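Local atomic coordinates of outer membrane lipoprotein carrier protein LolA (PDB entry 2YZY), a protein that is of uncharacterised function but probably binds lipid or lipoprotein acyl chains, as do the carriers that bring lipoproteins to the outer membrane. Residues W76-L81 and R190-A195; E147-K152 and P157-F162. One frame throughout, in Å; residues are numbered along the deposited sequence.

Contact 1: W76-L81 and R190-A195; sequences WNYLYL and RYPKDA
Pro192 sits over one face of the Tyr78 ring. Its CG does the touching and lies 4.0 Å from the centroid of the Tyr78 ring, 22° off the ring normal. This is a CH-pi contact, offset toward the hydroxyl end: the nearest ring atom, Tyr78 CZ, is 3.7 Å from Pro192 CG. The Tyr78 ring reaches this place because CG stands opposite the backbone N (chi1 -178°), which carries the ring out from the strand toward 190-195. Ala195 adds a methyl contact to the same ring, with Ala195 CB 3.9 Å from Tyr78 CE1. Pro192 and Ala195 are the two ends of a type I beta turn. The turn is closed by a hydrogen bond of 3.1 Å from Ala195 N to Pro192 O, so both residues are presented together to the tyrosine.

Two residues earlier on the strand, Trp76 meets Tyr191 more loosely. The two side chains run at a slant to each other, and Trp76 CZ3 comes within 4.2 Å of Tyr191 CD2. No hydrogen bond crosses between the segments. The polar end of Tyr78 is held by Asn83, whose ND2 also hydrogen-bonds to Asp194 O. Phe67 packs on both Tyr78 and Pro192. This is a surface contact in which a beta-turn proline packs by CH-pi over a tyrosine face. It lays the loop between helix 185-188 and C-terminal strand 196-199 against strand 75-79 of the LolA-like fold.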
loop_
_atom_site.group_PDB
_atom_site.type_symbol
_atom_site.label_atom_id
_atom_site.label_comp_id
_atom_site.label_asym_id
_atom_site.label_seq_id
_atom_site.Cartn_x
_atom_site.Cartn_y
_atom_site.Cartn_z
ATOM N N TRP A 76 14.573 1.834 2.257
ATOM C CA TRP A 76 15.454 1.487 1.152
ATOM C C TRP A 76 14.650 1.565 -0.134
ATOM O O TRP A 76 13.552 1.017 -0.218
ATOM C CB TRP A 76 15.974 0.048 1.256
ATOM C CG TRP A 76 16.862 -0.270 2.414
ATOM C CD1 TRP A 76 17.444 0.610 3.279
ATOM C CD2 TRP A 76 17.289 -1.576 2.817
ATOM N NE1 TRP A 76 18.211 -0.071 4.200
ATOM C CE2 TRP A 76 18.133 -1.414 3.938
ATOM C CE3 TRP A 76 17.041 -2.869 2.337
ATOM C CZ2 TRP A 76 18.731 -2.500 4.591
ATOM C CZ3 TRP A 76 17.635 -3.950 2.987
ATOM C CH2 TRP A 76 18.471 -3.755 4.103
ATOM N N ASN A 77 15.187 2.245 -1.138
ATOM C CA ASN A 77 14.510 2.309 -2.420
ATOM C C ASN A 77 15.482 1.821 -3.476
ATOM O O ASN A 77 16.474 2.484 -3.773
ATOM C CB ASN A 77 14.053 3.735 -2.733
ATOM C CG ASN A 77 12.723 4.064 -2.094
ATOM O OD1 ASN A 77 11.682 3.548 -2.505
ATOM N ND2 ASN A 77 12.746 4.914 -1.076
ATOM N N TYR A 78 15.212 0.639 -4.017
ATOM C CA TYR A 78 16.070 0.083 -5.048
ATOM C C TYR A 78 15.530 0.462 -6.419
ATOM O O TYR A 78 14.352 0.244 -6.725
ATOM C CB TYR A 78 16.158 -1.443 -4.930
ATOM C CG TYR A 78 17.078 -2.045 -5.970
ATOM C CD1 TYR A 78 18.451 -1.784 -5.942
ATOM C CD2 TYR A 78 16.578 -2.822 -7.020
ATOM C CE1 TYR A 78 19.301 -2.268 -6.932
ATOM C CE2 TYR A 78 17.424 -3.315 -8.017
ATOM C CZ TYR A 78 18.784 -3.032 -7.967
ATOM O OH TYR A 78 19.629 -3.494 -8.953
ATOM N N LEU A 79 16.401 1.052 -7.230
ATOM C CA LEU A 79 16.048 1.473 -8.582
ATOM C C LEU A 79 16.748 0.481 -9.503
ATOM O O LEU A 79 17.964 0.527 -9.682
ATOM C CB LEU A 79 16.544 2.902 -8.821
ATOM C CG LEU A 79 16.106 3.896 -7.741
ATOM C CD1 LEU A 79 16.702 5.273 -8.037
ATOM C CD2 LEU A 79 14.578 3.961 -7.682
ATOM N N TYR A 80 15.962 -0.411 -10.089
ATOM C CA TYR A 80 16.485 -1.471 -10.937
ATOM C C TYR A 80 17.348 -1.054 -12.125
ATOM O O TYR A 80 18.469 -1.535 -12.274
ATOM C CB TYR A 80 15.325 -2.335 -11.437
ATOM C CG TYR A 80 15.770 -3.591 -12.155
ATOM C CD1 TYR A 80 16.017 -4.776 -11.457
ATOM C CD2 TYR A 80 15.961 -3.588 -13.534
ATOM C CE1 TYR A 80 16.441 -5.925 -12.119
ATOM C CE2 TYR A 80 16.386 -4.728 -14.202
ATOM C CZ TYR A 80 16.624 -5.893 -13.492
ATOM O OH TYR A 80 17.047 -7.015 -14.165
ATOM N N LEU A 81 16.836 -0.159 -12.961
ATOM C CA LEU A 81 17.577 0.253 -14.150
ATOM C C LEU A 81 18.883 0.987 -13.877
ATOM O O LEU A 81 19.795 0.942 -14.700
ATOM C CB LEU A 81 16.674 1.077 -15.071
ATOM C CG LEU A 81 15.570 0.246 -15.733
ATOM C CD1 LEU A 81 14.561 1.166 -16.400
ATOM C CD2 LEU A 81 16.184 -0.718 -16.743
ATOM N N ARG A 190 16.192 -8.706 1.657
ATOM C CA ARG A 190 17.138 -9.121 0.627
ATOM C C ARG A 190 17.368 -7.970 -0.348
ATOM O O ARG A 190 16.486 -7.135 -0.561
ATOM C CB ARG A 190 16.614 -10.349 -0.126
ATOM C CG ARG A 190 15.419 -10.095 -1.039
ATOM C CD ARG A 190 14.921 -11.415 -1.614
ATOM N NE ARG A 190 13.940 -11.228 -2.682
ATOM C CZ ARG A 190 12.686 -10.821 -2.498
ATOM N NH1 ARG A 190 12.234 -10.557 -1.279
ATOM N NH2 ARG A 190 11.885 -10.669 -3.548
ATOM N N TYR A 191 18.560 -7.926 -0.933
ATOM C CA TYR A 191 18.911 -6.877 -1.883
ATOM C C TYR A 191 20.038 -7.354 -2.794
ATOM O O TYR A 191 20.786 -8.268 -2.443
ATOM C CB TYR A 191 19.366 -5.623 -1.126
ATOM C CG TYR A 191 20.628 -5.848 -0.323
ATOM C CD1 TYR A 191 21.882 -5.805 -0.931
ATOM C CD2 TYR A 191 20.565 -6.167 1.032
ATOM C CE1 TYR A 191 23.043 -6.079 -0.210
ATOM C CE2 TYR A 191 21.720 -6.443 1.762
ATOM C CZ TYR A 191 22.953 -6.399 1.134
ATOM O OH TYR A 191 24.097 -6.681 1.849
ATOM N N PRO A 192 20.168 -6.747 -3.982
ATOM C CA PRO A 192 21.225 -7.127 -4.922
ATOM C C PRO A 192 22.572 -6.777 -4.304
ATOM O O PRO A 192 22.811 -5.628 -3.934
ATOM C CB PRO A 192 20.912 -6.279 -6.153
ATOM C CG PRO A 192 19.419 -6.110 -6.074
ATOM C CD PRO A 192 19.216 -5.816 -4.613
ATOM N N LYS A 193 23.453 -7.765 -4.194
ATOM C CA LYS A 193 24.756 -7.547 -3.587
ATOM C C LYS A 193 25.627 -6.518 -4.303
ATOM O O LYS A 193 26.513 -5.924 -3.691
ATOM C CB LYS A 193 25.509 -8.876 -3.480
ATOM C CG LYS A 193 24.810 -9.915 -2.610
ATOM C CD LYS A 193 24.554 -9.382 -1.209
ATOM C CE LYS A 193 24.040 -10.475 -0.286
ATOM N NZ LYS A 193 25.054 -11.549 -0.103
ATOM N N ASP A 194 25.367 -6.298 -5.587
ATOM C CA ASP A 194 26.150 -5.346 -6.366
ATOM C C ASP A 194 25.496 -3.966 -6.469
ATOM O O ASP A 194 25.934 -3.129 -7.257
ATOM C CB ASP A 194 26.394 -5.905 -7.769
ATOM C CG ASP A 194 25.128 -5.974 -8.598
ATOM O OD1 ASP A 194 24.067 -6.323 -8.044
ATOM O OD2 ASP A 194 25.195 -5.686 -9.811
ATOM N N ALA A 195 24.456 -3.722 -5.676
ATOM C CA ALA A 195 23.777 -2.428 -5.719
ATOM C C ALA A 195 24.709 -1.294 -5.303
ATOM O O ALA A 195 25.545 -1.455 -4.412
ATOM C CB ALA A 195 22.537 -2.446 -4.814
#

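Contact 2: E147-K152 and P157-F162; sequences ELYILK and PLRFVF
Strands 147-151 and 157-162 run antiparallel, with an angle of 165° between their directions and four backbone hydrogen bonds. Glu147 and Val161 form a hydrogen-bonded pair that bonds both ways, at 2.7 Å from Glu147 N to Val161 O and 2.9 Å from Val161 N to Glu147 O. Tyr149 N hydrogen-bonds to Arg159 O, but Tyr149 O accepts a hydrogen bond from the N-H of Leu158. The register slips by one residue here, forming a beta bulge, and Ile150 then pairs with Pro157.

On one face of the hairpin, Leu148 puts CD1 over the Phe160 ring in a CH-pi contact, 3.7 Å from the centroid of the Phe160 ring. Ile150 CD1 packs on Pro157, 3.7 Å from Pro157 CA. Helix 7-18 covers this face, with Leu12 on Leu148 and Val15 on Ile150 and Pro157.

The other face carries Glu147, Tyr149, Arg159 and Val161. The extended Arg159 chain runs alongside Tyr149, with Arg159 CB 3.7 Å from Tyr149 CD2. The ring and guanidinium planes are 29° apart. Tyr149 CG lies opposite the carbonyl carbon (chi1 -62°), and its ring leans along the strand toward Glu147. Tyr149 OH donates to Glu147 OE1 at 2.6 Å, from above the carboxylate plane. Val161 CG2 meets the ring edge 4.1 Å from Tyr149 CE2. The Arg159 charge is paired with Asp172 on the next strand, and Glu147 OE2 hydrogen-bonds to a 2-methyl-2,4-pentanediol molecule, probably from the crystallisation liquor.

At the bulge, Leu158 CD1 rests 3.7 Å from Leu151 CB. The whole is a bulged beta hairpin, packed by one face against the N-terminal helix of the LolA-like fold.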
loop_
_atom_site.group_PDB
_atom_site.type_symbol
_atom_site.label_atom_id
_atom_site.label_comp_id
_atom_site.label_asym_id
_atom_site.label_seq_id
_atom_site.Cartn_x
_atom_site.Cartn_y
_atom_site.Cartn_z
ATOM N N GLU A 147 -11.252 8.150 -1.146
ATOM C CA GLU A 147 -12.216 7.123 -0.792
ATOM C C GLU A 147 -11.373 5.926 -0.379
ATOM O O GLU A 147 -10.404 5.584 -1.058
ATOM C CB GLU A 147 -13.082 6.745 -2.000
ATOM C CG GLU A 147 -13.893 7.900 -2.576
ATOM C CD GLU A 147 -14.631 7.528 -3.849
ATOM O OE1 GLU A 147 -14.428 6.406 -4.365
ATOM O OE2 GLU A 147 -15.414 8.365 -4.345
ATOM N N LEU A 148 -11.725 5.310 0.743
ATOM C CA LEU A 148 -11.019 4.132 1.231
ATOM C C LEU A 148 -12.068 3.058 1.473
ATOM O O LEU A 148 -12.998 3.256 2.251
ATOM C CB LEU A 148 -10.276 4.439 2.537
ATOM C CG LEU A 148 -9.587 3.245 3.218
ATOM C CD1 LEU A 148 -8.596 2.596 2.257
ATOM C CD2 LEU A 148 -8.869 3.708 4.480
ATOM N N TYR A 149 -11.921 1.926 0.793
ATOM C CA TYR A 149 -12.865 0.820 0.920
ATOM C C TYR A 149 -12.270 -0.298 1.760
ATOM O O TYR A 149 -11.171 -0.785 1.478
ATOM C CB TYR A 149 -13.237 0.313 -0.474
ATOM C CG TYR A 149 -13.933 1.362 -1.309
ATOM C CD1 TYR A 149 -15.321 1.494 -1.282
ATOM C CD2 TYR A 149 -13.204 2.251 -2.096
ATOM C CE1 TYR A 149 -15.965 2.488 -2.020
ATOM C CE2 TYR A 149 -13.836 3.248 -2.836
ATOM C CZ TYR A 149 -15.218 3.359 -2.791
ATOM O OH TYR A 149 -15.851 4.340 -3.519
ATOM N N ILE A 150 -13.009 -0.696 2.794
ATOM C CA ILE A 150 -12.575 -1.737 3.722
ATOM C C ILE A 150 -13.538 -2.921 3.736
ATOM O O ILE A 150 -14.736 -2.755 3.985
ATOM C CB ILE A 150 -12.489 -1.180 5.165
ATOM C CG1 ILE A 150 -11.581 0.056 5.205
ATOM C CG2 ILE A 150 -12.001 -2.269 6.120
ATOM C CD1 ILE A 150 -10.137 -0.204 4.782
ATOM N N LEU A 151 -13.014 -4.116 3.470
ATOM C CA LEU A 151 -13.826 -5.330 3.478
ATOM C C LEU A 151 -14.377 -5.514 4.895
ATOM O O LEU A 151 -13.634 -5.418 5.869
ATOM C CB LEU A 151 -12.966 -6.540 3.086
ATOM C CG LEU A 151 -13.659 -7.906 3.004
ATOM C CD1 LEU A 151 -14.718 -7.886 1.918
ATOM C CD2 LEU A 151 -12.627 -8.985 2.702
ATOM N N LYS A 152 -15.676 -5.774 5.015
ATOM C CA LYS A 152 -16.291 -5.942 6.334
ATOM C C LYS A 152 -16.032 -7.287 7.016
ATOM O O LYS A 152 -15.662 -7.324 8.189
ATOM C CB LYS A 152 -17.805 -5.712 6.248
ATOM C CG LYS A 152 -18.204 -4.274 5.942
ATOM C CD LYS A 152 -19.720 -4.103 5.891
ATOM C CE LYS A 152 -20.368 -4.372 7.241
ATOM N NZ LYS A 152 -21.852 -4.209 7.187
ATOM N N PRO A 157 -7.987 -3.296 3.666
ATOM C CA PRO A 157 -8.231 -2.380 2.550
ATOM C C PRO A 157 -8.418 -3.093 1.219
ATOM O O PRO A 157 -7.731 -4.069 0.917
ATOM C CB PRO A 157 -6.984 -1.490 2.539
ATOM C CG PRO A 157 -6.396 -1.660 3.921
ATOM C CD PRO A 157 -6.631 -3.111 4.204
ATOM N N LEU A 158 -9.353 -2.595 0.421
ATOM C CA LEU A 158 -9.609 -3.181 -0.883
ATOM C C LEU A 158 -9.346 -2.190 -2.003
ATOM O O LEU A 158 -9.019 -2.587 -3.123
ATOM C CB LEU A 158 -11.063 -3.646 -0.994
ATOM C CG LEU A 158 -11.522 -4.823 -0.139
ATOM C CD1 LEU A 158 -13.013 -5.049 -0.352
ATOM C CD2 LEU A 158 -10.731 -6.064 -0.520
ATOM N N ARG A 159 -9.478 -0.902 -1.701
ATOM C CA ARG A 159 -9.319 0.111 -2.735
ATOM C C ARG A 159 -9.090 1.512 -2.176
ATOM O O ARG A 159 -9.689 1.896 -1.171
ATOM C CB ARG A 159 -10.583 0.103 -3.606
ATOM C CG ARG A 159 -10.548 0.967 -4.850
ATOM C CD ARG A 159 -11.902 0.903 -5.538
ATOM N NE ARG A 159 -11.907 1.549 -6.845
ATOM C CZ ARG A 159 -12.995 1.671 -7.599
ATOM N NH1 ARG A 159 -14.154 1.189 -7.168
ATOM N NH2 ARG A 159 -12.924 2.271 -8.780
ATOM N N PHE A 160 -8.215 2.264 -2.838
ATOM C CA PHE A 160 -7.900 3.639 -2.455
ATOM C C PHE A 160 -8.147 4.502 -3.686
ATOM O O PHE A 160 -7.615 4.218 -4.760
ATOM C CB PHE A 160 -6.424 3.781 -2.060
ATOM C CG PHE A 160 -6.005 2.921 -0.898
ATOM C CD1 PHE A 160 -5.775 3.485 0.351
ATOM C CD2 PHE A 160 -5.798 1.554 -1.066
ATOM C CE1 PHE A 160 -5.339 2.700 1.420
ATOM C CE2 PHE A 160 -5.362 0.761 -0.003
ATOM C CZ PHE A 160 -5.132 1.335 1.240
ATOM N N VAL A 161 -8.942 5.556 -3.533
ATOM C CA VAL A 161 -9.236 6.448 -4.651
ATOM C C VAL A 161 -8.964 7.888 -4.245
ATOM O O VAL A 161 -9.527 8.379 -3.269
ATOM C CB VAL A 161 -10.714 6.346 -5.095
ATOM C CG1 VAL A 161 -10.935 7.197 -6.335
ATOM C CG2 VAL A 161 -11.084 4.900 -5.378
ATOM N N PHE A 162 -8.097 8.557 -4.997
ATOM C CA PHE A 162 -7.739 9.946 -4.726
ATOM C C PHE A 162 -8.357 10.843 -5.791
ATOM O O PHE A 162 -8.207 10.595 -6.987
ATOM C CB PHE A 162 -6.215 10.083 -4.714
ATOM C CG PHE A 162 -5.555 9.290 -3.625
ATOM C CD1 PHE A 162 -5.405 9.825 -2.349
ATOM C CD2 PHE A 162 -5.138 7.981 -3.858
ATOM C CE1 PHE A 162 -4.855 9.067 -1.317
ATOM C CE2 PHE A 162 -4.587 7.214 -2.833
ATOM C CZ PHE A 162 -4.446 7.759 -1.559
#

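How the contacts relate
Contact 2 is buried and contact 1 lies at the surface, on opposite sides of the chain's centre. Their centres are 31 Å apart and their nearest atoms about 17 Å apart, so they do not touch. They share no strand or loop. Contact 2 joins the neighbouring hairpin strands 145-151 and 156-163. Contact 1 brings the loop before strand 196-199 to strand 75-79, more than a hundred residues earlier, and contact 2 is nested within that span. The chemistry follows: the hairpin combines backbone hydrogen bonds with side-chain packing on both faces, while the loop is held across the contact by apolar touches. Each includes a CH-pi contact over an aromatic face.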